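Hydrophilic protein, virA protein (Chromobacterium violaceum, PDB 3BO6) is a bacterial phosphothreonine lyase effector of the SpvC family, probably removing phosphate from phosphothreonine in target proteins by beta-elimination. Local coordinates at residues A[4-9]-A[194-199]; A[77-82]-A[135-140]; A[98-103]-A[164-169]. All blocks are in the same frame, centred on the assembly; numbering follows the deposited sequence. Where two conformers were deposited one is given.

From the N terminus, 4-9 leads into helix 7-14 and meets the loop 194-199, which follows strand 189-193, so contact 1 closes a loop spanning most of the chain. Contacts 2 and 3 both nest inside it. Contact 2 opens at 77-82, just as the chain enters strand 82-86, and closes at 135-140, as it leaves strand 134-137. Contact 3 starts between these, at 98-103, and ends at 164-169, so contacts 2 and 3 cross. Contacts 1 and 2 touch: Gly81 O and Glu194 N probably bond. Contact 3 joins helices 93-104 and 149-168 on the opposite side of the chain's centre, its centre about 30 Å from that of contact 1.

Contact 1: residues A[4-9]-A[194-199]. With SO4 (sulfate ion), chain C.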
# COMPACT_ATOMS: atom_id res chain seq x y z
N GLN A 4 20.58 4.17 -2.99
CA GLN A 4 20.06 5.17 -3.93
C GLN A 4 19.31 6.31 -3.24
O GLN A 4 18.29 6.09 -2.58
CB GLN A 4 19.15 4.51 -4.96
CG GLN A 4 18.50 5.48 -5.94
CD GLN A 4 19.45 5.95 -7.02
OE1 GLN A 4 20.50 5.35 -7.24
NE2 GLN A 4 19.08 7.02 -7.72
N MET A 5 19.83 7.52 -3.41
CA MET A 5 19.26 8.73 -2.83
C MET A 5 18.03 9.14 -3.63
O MET A 5 17.92 8.83 -4.82
CB MET A 5 20.32 9.84 -2.91
CG MET A 5 20.36 10.83 -1.78
SD MET A 5 22.02 11.54 -1.64
CE MET A 5 21.72 12.91 -0.53
N SER A 6 17.09 9.82 -2.97
CA SER A 6 15.96 10.44 -3.67
C SER A 6 15.68 11.84 -3.10
O SER A 6 15.84 12.07 -1.89
CB SER A 6 14.72 9.56 -3.57
OG SER A 6 14.21 9.53 -2.25
N ALA A 7 15.27 12.76 -3.96
CA ALA A 7 14.92 14.11 -3.50
C ALA A 7 13.76 14.05 -2.50
O ALA A 7 13.72 14.80 -1.54
CB ALA A 7 14.58 15.02 -4.67
N THR A 8 12.82 13.15 -2.75
CA THR A 8 11.69 12.95 -1.85
C THR A 8 12.16 12.62 -0.43
O THR A 8 11.70 13.20 0.55
CB THR A 8 10.78 11.84 -2.36
OG1 THR A 8 10.31 12.18 -3.67
CG2 THR A 8 9.60 11.65 -1.42
N ASN A 9 13.10 11.69 -0.34
CA ASN A 9 13.63 11.27 0.95
C ASN A 9 14.47 12.37 1.61
O ASN A 9 14.39 12.58 2.82
CB ASN A 9 14.42 9.97 0.79
CG ASN A 9 14.76 9.34 2.12
OD1 ASN A 9 13.91 9.22 3.00
ND2 ASN A 9 16.01 8.91 2.26
N GLU A 194 11.49 0.58 -2.42
CA GLU A 194 12.09 -0.06 -3.61
C GLU A 194 13.48 0.43 -3.95
O GLU A 194 14.27 -0.32 -4.53
CB GLU A 194 11.24 0.22 -4.85
CG GLU A 194 9.93 -0.47 -4.88
CD GLU A 194 9.33 -0.48 -6.27
OE1 GLU A 194 8.15 -0.86 -6.37
OE2 GLU A 194 10.01 -0.09 -7.24
N LEU A 195 13.78 1.68 -3.65
CA LEU A 195 15.06 2.26 -4.06
C LEU A 195 16.19 1.75 -3.17
O LEU A 195 17.34 1.66 -3.61
CB LEU A 195 15.00 3.79 -3.98
CG LEU A 195 13.96 4.52 -4.83
CD1 LEU A 195 14.02 6.03 -4.64
CD2 LEU A 195 14.13 4.16 -6.30
N ARG A 196 15.87 1.46 -1.92
CA ARG A 196 16.89 1.18 -0.92
C ARG A 196 16.72 -0.16 -0.19
O ARG A 196 17.26 -0.35 0.90
CB ARG A 196 17.00 2.35 0.07
CG ARG A 196 17.43 3.66 -0.61
CD ARG A 196 17.46 4.84 0.34
NE ARG A 196 16.11 5.26 0.70
CZ ARG A 196 15.37 6.11 -0.00
NH1 ARG A 196 15.84 6.68 -1.11
NH2 ARG A 196 14.15 6.44 0.44
N SER A 197 15.98 -1.08 -0.79
CA SER A 197 15.89 -2.44 -0.29
C SER A 197 15.53 -3.33 -1.48
O SER A 197 15.15 -2.82 -2.53
CB SER A 197 14.83 -2.57 0.81
OG SER A 197 13.52 -2.38 0.29
N GLY A 198 15.65 -4.63 -1.32
CA GLY A 198 15.21 -5.53 -2.38
C GLY A 198 14.05 -6.43 -1.99
O GLY A 198 13.89 -6.77 -0.81
N ARG A 199 13.24 -6.85 -2.96
CA ARG A 199 12.18 -7.81 -2.66
C ARG A 199 12.73 -9.16 -2.19
O ARG A 199 12.03 -9.91 -1.52
CB ARG A 199 11.19 -8.00 -3.83
CG ARG A 199 11.77 -8.74 -5.02
CD ARG A 199 10.69 -8.99 -6.08
NE ARG A 199 10.06 -7.74 -6.48
CZ ARG A 199 10.53 -6.94 -7.43
NH1 ARG A 199 9.90 -5.81 -7.72
NH2 ARG A 199 11.62 -7.29 -8.10
S SO4 C . 7.66 -6.20 -4.06
O1 SO4 C . 8.13 -6.29 -2.67
O2 SO4 C . 8.48 -5.26 -4.81
O3 SO4 C . 7.76 -7.51 -4.68
O4 SO4 C . 6.27 -5.73 -4.09
O HOH W 1 12.35 7.86 -1.43
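The Arg196 guanidinium carries the Asn9 amide on one face. Asn9 ND2 lies 3.6 Å above its plane, over the centre, and the two planes are only 15° apart. The edge of the guanidinium is used for hydrogen bonds. Arg196 NH1 donates to Gln4 O at 2.9 Å, and the acceptor lies in the guanidinium plane. The bond is nearly straight (162°). Ser6 OG is a second, weak acceptor for NH1, at 3.5 Å. Water 1 links the same edge to the serine: it accepts from Arg196 NH2 at 3.0 Å and is 2.6 Å from Ser6 OG. The salt bridge from Arg196 NE to Glu212 adds another hold, so stack and bonds together should restrict rotation of the group. The chain passes its CG and CD along the Gln4 carbonyl oxygen, then bends at chi3 (-73°), which brings NH1 back to the same oxygen. Beside this, Leu195 CD1 packs on Ser6 CB at 3.8 Å. Further along the 194-199 loop, Arg199 NE donates at 2.9 Å to O3 of a sulfate, probably from the crystallisation liquor. His85, Arg127, Lys83 and Arg192 also bind it. Such a basic pocket is consistent with a phosphate site in a phosphothreonine lyase. The contact lies at the surface, and Arg196 docks on the N-cap of helix 7-14: Ser6 OG accepts from Asn9 N at 3.1 Å.

Contact 2: residues A[77-82]-A[135-140]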
# COMPACT_ATOMS: atom_id res chain seq x y z
N GLY A 77 3.14 13.71 -7.56
CA GLY A 77 4.58 13.49 -7.50
C GLY A 77 5.00 12.18 -8.15
O GLY A 77 4.18 11.31 -8.44
N ASP A 78 6.30 12.05 -8.40
CA ASP A 78 6.86 10.83 -8.95
C ASP A 78 7.03 9.78 -7.85
O ASP A 78 7.45 10.10 -6.73
CB ASP A 78 8.23 11.09 -9.57
CG ASP A 78 8.15 11.93 -10.83
OD1 ASP A 78 7.06 11.99 -11.44
OD2 ASP A 78 9.18 12.51 -11.21
N PHE A 79 6.72 8.53 -8.17
CA PHE A 79 6.96 7.42 -7.25
C PHE A 79 8.38 7.47 -6.71
O PHE A 79 9.34 7.64 -7.47
CB PHE A 79 6.73 6.10 -7.98
CG PHE A 79 6.88 4.88 -7.13
CD1 PHE A 79 6.10 4.69 -5.99
CD2 PHE A 79 7.77 3.89 -7.50
CE1 PHE A 79 6.22 3.53 -5.24
CE2 PHE A 79 7.91 2.74 -6.75
CZ PHE A 79 7.14 2.55 -5.62
N ALA A 80 8.49 7.32 -5.39
CA ALA A 80 9.77 7.43 -4.70
C ALA A 80 10.11 6.14 -3.96
O ALA A 80 10.95 6.12 -3.06
CB ALA A 80 9.74 8.63 -3.75
N GLY A 81 9.47 5.04 -4.37
CA GLY A 81 9.81 3.72 -3.86
C GLY A 81 9.00 3.21 -2.68
O GLY A 81 9.10 2.04 -2.34
N ASP A 82 8.20 4.07 -2.05
CA ASP A 82 7.48 3.64 -0.86
C ASP A 82 6.29 2.75 -1.20
O ASP A 82 5.44 3.12 -2.03
CB ASP A 82 7.07 4.85 -0.03
CG ASP A 82 8.26 5.66 0.41
OD1 ASP A 82 9.17 5.07 1.00
OD2 ASP A 82 8.30 6.89 0.16
N THR A 135 -0.54 -5.13 -2.92
CA THR A 135 0.58 -4.19 -2.95
C THR A 135 0.02 -2.80 -3.21
O THR A 135 -0.72 -2.60 -4.16
CB THR A 135 1.56 -4.58 -4.06
OG1 THR A 135 2.06 -5.91 -3.81
CG2 THR A 135 2.72 -3.59 -4.11
N LEU A 136 0.35 -1.85 -2.34
CA LEU A 136 -0.11 -0.46 -2.45
C LEU A 136 1.08 0.43 -2.75
O LEU A 136 2.07 0.42 -2.00
CB LEU A 136 -0.72 0.00 -1.12
CG LEU A 136 -1.71 -0.90 -0.39
CD1 LEU A 136 -2.13 -0.28 0.93
CD2 LEU A 136 -2.93 -1.14 -1.26
N TYR A 137 0.99 1.23 -3.81
CA TYR A 137 2.07 2.13 -4.20
C TYR A 137 1.80 3.53 -3.70
O TYR A 137 0.79 4.14 -4.07
CB TYR A 137 2.23 2.12 -5.72
CG TYR A 137 2.54 0.75 -6.26
CD1 TYR A 137 3.84 0.29 -6.36
CD2 TYR A 137 1.53 -0.10 -6.65
CE1 TYR A 137 4.12 -0.98 -6.87
CE2 TYR A 137 1.78 -1.35 -7.14
CZ TYR A 137 3.07 -1.80 -7.25
OH TYR A 137 3.24 -3.07 -7.76
N VAL A 138 2.69 4.05 -2.85
CA VAL A 138 2.54 5.38 -2.29
C VAL A 138 3.32 6.34 -3.18
O VAL A 138 4.41 6.01 -3.64
CB VAL A 138 3.10 5.43 -0.86
CG1 VAL A 138 2.78 6.80 -0.25
CG2 VAL A 138 2.52 4.31 -0.02
N LYS A 139 2.74 7.50 -3.44
CA LYS A 139 3.43 8.55 -4.20
C LYS A 139 3.35 9.85 -3.42
O LYS A 139 2.32 10.13 -2.82
CB LYS A 139 2.75 8.77 -5.55
CG LYS A 139 2.74 7.56 -6.47
CD LYS A 139 1.56 7.64 -7.44
CE LYS A 139 1.55 8.94 -8.25
NZ LYS A 139 0.30 9.08 -9.07
N PRO A 140 4.43 10.65 -3.43
CA PRO A 140 4.30 12.00 -2.87
C PRO A 140 3.20 12.75 -3.61
O PRO A 140 3.02 12.56 -4.82
CB PRO A 140 5.66 12.67 -3.16
CG PRO A 140 6.50 11.66 -3.80
CD PRO A 140 5.73 10.40 -4.06
O HOH W 2 6.98 6.76 -3.01
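Asp82 and Val138 meet through their backbones, and here the contact is tight. Val138 N donates to Asp82 O at 3.0 Å, while the valine CB packs close to the same oxygen. Water 2 makes the return link: it donates to Val138 O and accepts from Asp82 N, with a further bond from Ala80 N. Asp82 OD1 is held by Tyr191 and Asn193, and OD2 by Tyr147. At the other end, Gly77 N bonds to Pro140 O at 3.0 Å, and the Pro140 ring presses its CD on Asp78 O at 3.2 Å. Lys139 lays its CE 3.5 Å from Gly77 O, and its NZ forms a salt bridge with Asp112. Between the two ends Ala80 CB lies loosely by Pro140 CD.

The arrangement continues the antiparallel pairing of strands 134-137 and 82-86, neighbours in the sheet of this alpha/beta fold. Leu136 pairs with Phe84 there, and the Asp82-Val138 bond extends that ladder by one step.

The outer side is looser and reaches solvent at Asp78 and Phe79. The CB of Asp78 points away from 135-140. Phe79 CG stands anti to the backbone N (chi1 -177°), which swings the ring toward strand 134-137. Val138 O lies in the ring plane, 3.2 Å from Phe79 CD1. Gly81 N sits over one face. Tyr137 and Phe79 make an offset edge-to-face pair, the edge of Tyr137 turned toward the face of Phe79, centroids 6.0 Å apart and planes at 72°. The Tyr137 side chain is about 5 Å from the bound sulfate, between nearest atoms.

Contact 3: residues A[98-103]-A[164-169]; sequences QALSGL and SRLSES
Leu100 and Leu166 form the centre of this contact, their side chains crossing at about a right angle. Leu100 CD2 meets Leu166 CG at 3.8 Å. Leu166 CD2 is 3.9 Å from Leu100 CG, so the CD2 methyl of each leucine lies against the branch point of the other. In Leu100 the CG is anti to the carbonyl carbon (chi1 -64°), and this carries the isopropyl end toward the opposite helix. Ile86 of strand 82-86 touches both leucines and places the pair over the sheet.

One turn on from Leu100, Leu103 meets Arg165, the neighbour of Leu166, and the two side chains lie at a slant to each other. Leu103 CD1 touches the aliphatic CG of Arg165 at 3.8 Å. A bend at chi2 (-57°) turns the rest of the arginine chain away from Leu103, and its guanidinium meets two acidic groups. Arg165 NH1 makes a salt bridge with Glu168 OE2 at 2.8 Å, and Arg165 NH2 pairs with Glu33. Leu103 is also packed on Phe158, Cys161 and Leu162 of helix 149-168.

On the other flank the small residues meet. Ala99 points its CB at Ser169, where it comes 3.5 Å from OG. Ser169 OG turns back to donate to Arg165 O at 2.7 Å, a bond at the C-terminal end of helix 149-168.

The helices run nearly antiparallel, at 152°, with their segment axes 9.2 Å apart at closest. Short side chains at Ala99 and Ser169 probably let the backbones approach at that flank. No hydrogen bond crosses between the two segments. Cohesion therefore rests on apolar carbon contacts, while the charged end of Arg165 and the Ser169 hydroxyl are satisfied within 164-169 and, for Arg165, also by Glu33.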
# COMPACT_ATOMS: atom_id res chain seq x y z
N GLN A 98 -13.09 -8.24 -0.53
CA GLN A 98 -14.43 -7.72 -0.24
C GLN A 98 -14.41 -6.76 0.95
O GLN A 98 -15.11 -5.75 0.97
CB GLN A 98 -15.41 -8.87 0.05
CG GLN A 98 -16.81 -8.40 0.41
CD GLN A 98 -17.60 -7.92 -0.80
OE1 GLN A 98 -17.14 -8.04 -1.94
NE2 GLN A 98 -18.79 -7.39 -0.56
N ALA A 99 -13.60 -7.08 1.95
CA ALA A 99 -13.52 -6.23 3.15
C ALA A 99 -12.84 -4.89 2.86
O ALA A 99 -13.15 -3.89 3.50
CB ALA A 99 -12.80 -6.96 4.29
N LEU A 100 -11.90 -4.88 1.92
CA LEU A 100 -11.08 -3.70 1.63
C LEU A 100 -11.52 -2.88 0.43
O LEU A 100 -11.03 -1.77 0.23
CB LEU A 100 -9.62 -4.12 1.39
CG LEU A 100 -8.90 -4.73 2.59
CD1 LEU A 100 -7.45 -5.04 2.26
CD2 LEU A 100 -9.01 -3.80 3.79
N SER A 101 -12.44 -3.40 -0.38
CA SER A 101 -12.75 -2.72 -1.63
C SER A 101 -13.38 -1.33 -1.39
O SER A 101 -13.15 -0.41 -2.18
CB SER A 101 -13.63 -3.58 -2.54
OG SER A 101 -14.88 -3.80 -1.91
N GLY A 102 -14.15 -1.18 -0.31
CA GLY A 102 -14.69 0.13 0.04
C GLY A 102 -13.60 1.19 0.15
O GLY A 102 -13.73 2.31 -0.36
N LEU A 103 -12.52 0.83 0.83
CA LEU A 103 -11.38 1.72 1.02
C LEU A 103 -10.51 1.83 -0.24
O LEU A 103 -10.10 2.92 -0.62
CB LEU A 103 -10.52 1.24 2.21
CG LEU A 103 -11.08 1.63 3.59
CD1 LEU A 103 -10.47 0.76 4.70
CD2 LEU A 103 -10.86 3.10 3.85
N SER A 164 -8.08 -1.84 10.64
CA SER A 164 -9.33 -1.96 11.38
C SER A 164 -10.40 -2.74 10.60
O SER A 164 -11.07 -3.59 11.17
CB SER A 164 -9.84 -0.60 11.88
OG SER A 164 -10.26 0.24 10.82
N ARG A 165 -10.53 -2.48 9.30
CA ARG A 165 -11.50 -3.19 8.49
C ARG A 165 -11.17 -4.68 8.40
O ARG A 165 -12.07 -5.51 8.43
CB ARG A 165 -11.66 -2.61 7.07
CG ARG A 165 -12.68 -1.45 6.90
CD ARG A 165 -14.09 -1.81 7.35
NE ARG A 165 -15.10 -0.90 6.79
CZ ARG A 165 -16.28 -0.62 7.34
NH1 ARG A 165 -16.61 -1.13 8.53
NH2 ARG A 165 -17.12 0.19 6.72
N LEU A 166 -9.89 -5.03 8.29
CA LEU A 166 -9.52 -6.44 8.19
C LEU A 166 -9.85 -7.16 9.47
O LEU A 166 -10.45 -8.24 9.43
CB LEU A 166 -8.04 -6.61 7.82
CG LEU A 166 -7.76 -6.22 6.37
CD1 LEU A 166 -6.26 -5.95 6.18
CD2 LEU A 166 -8.29 -7.30 5.40
N SER A 167 -9.51 -6.55 10.60
CA SER A 167 -9.77 -7.14 11.90
C SER A 167 -11.26 -7.34 12.13
O SER A 167 -11.71 -8.43 12.49
CB SER A 167 -9.18 -6.26 12.99
OG SER A 167 -7.78 -6.39 13.05
N GLU A 168 -12.03 -6.29 11.90
CA GLU A 168 -13.46 -6.40 12.22
C GLU A 168 -14.24 -7.20 11.20
O GLU A 168 -15.38 -7.58 11.46
CB GLU A 168 -14.08 -5.03 12.44
CG GLU A 168 -14.24 -4.22 11.19
CD GLU A 168 -14.65 -2.80 11.50
OE1 GLU A 168 -14.75 -2.46 12.70
OE2 GLU A 168 -14.87 -2.03 10.55
N SER A 169 -13.62 -7.51 10.06
CA SER A 169 -14.24 -8.33 9.02
C SER A 169 -13.84 -9.80 9.17
O SER A 169 -14.21 -10.65 8.37
CB SER A 169 -13.89 -7.83 7.61
OG SER A 169 -14.37 -6.50 7.42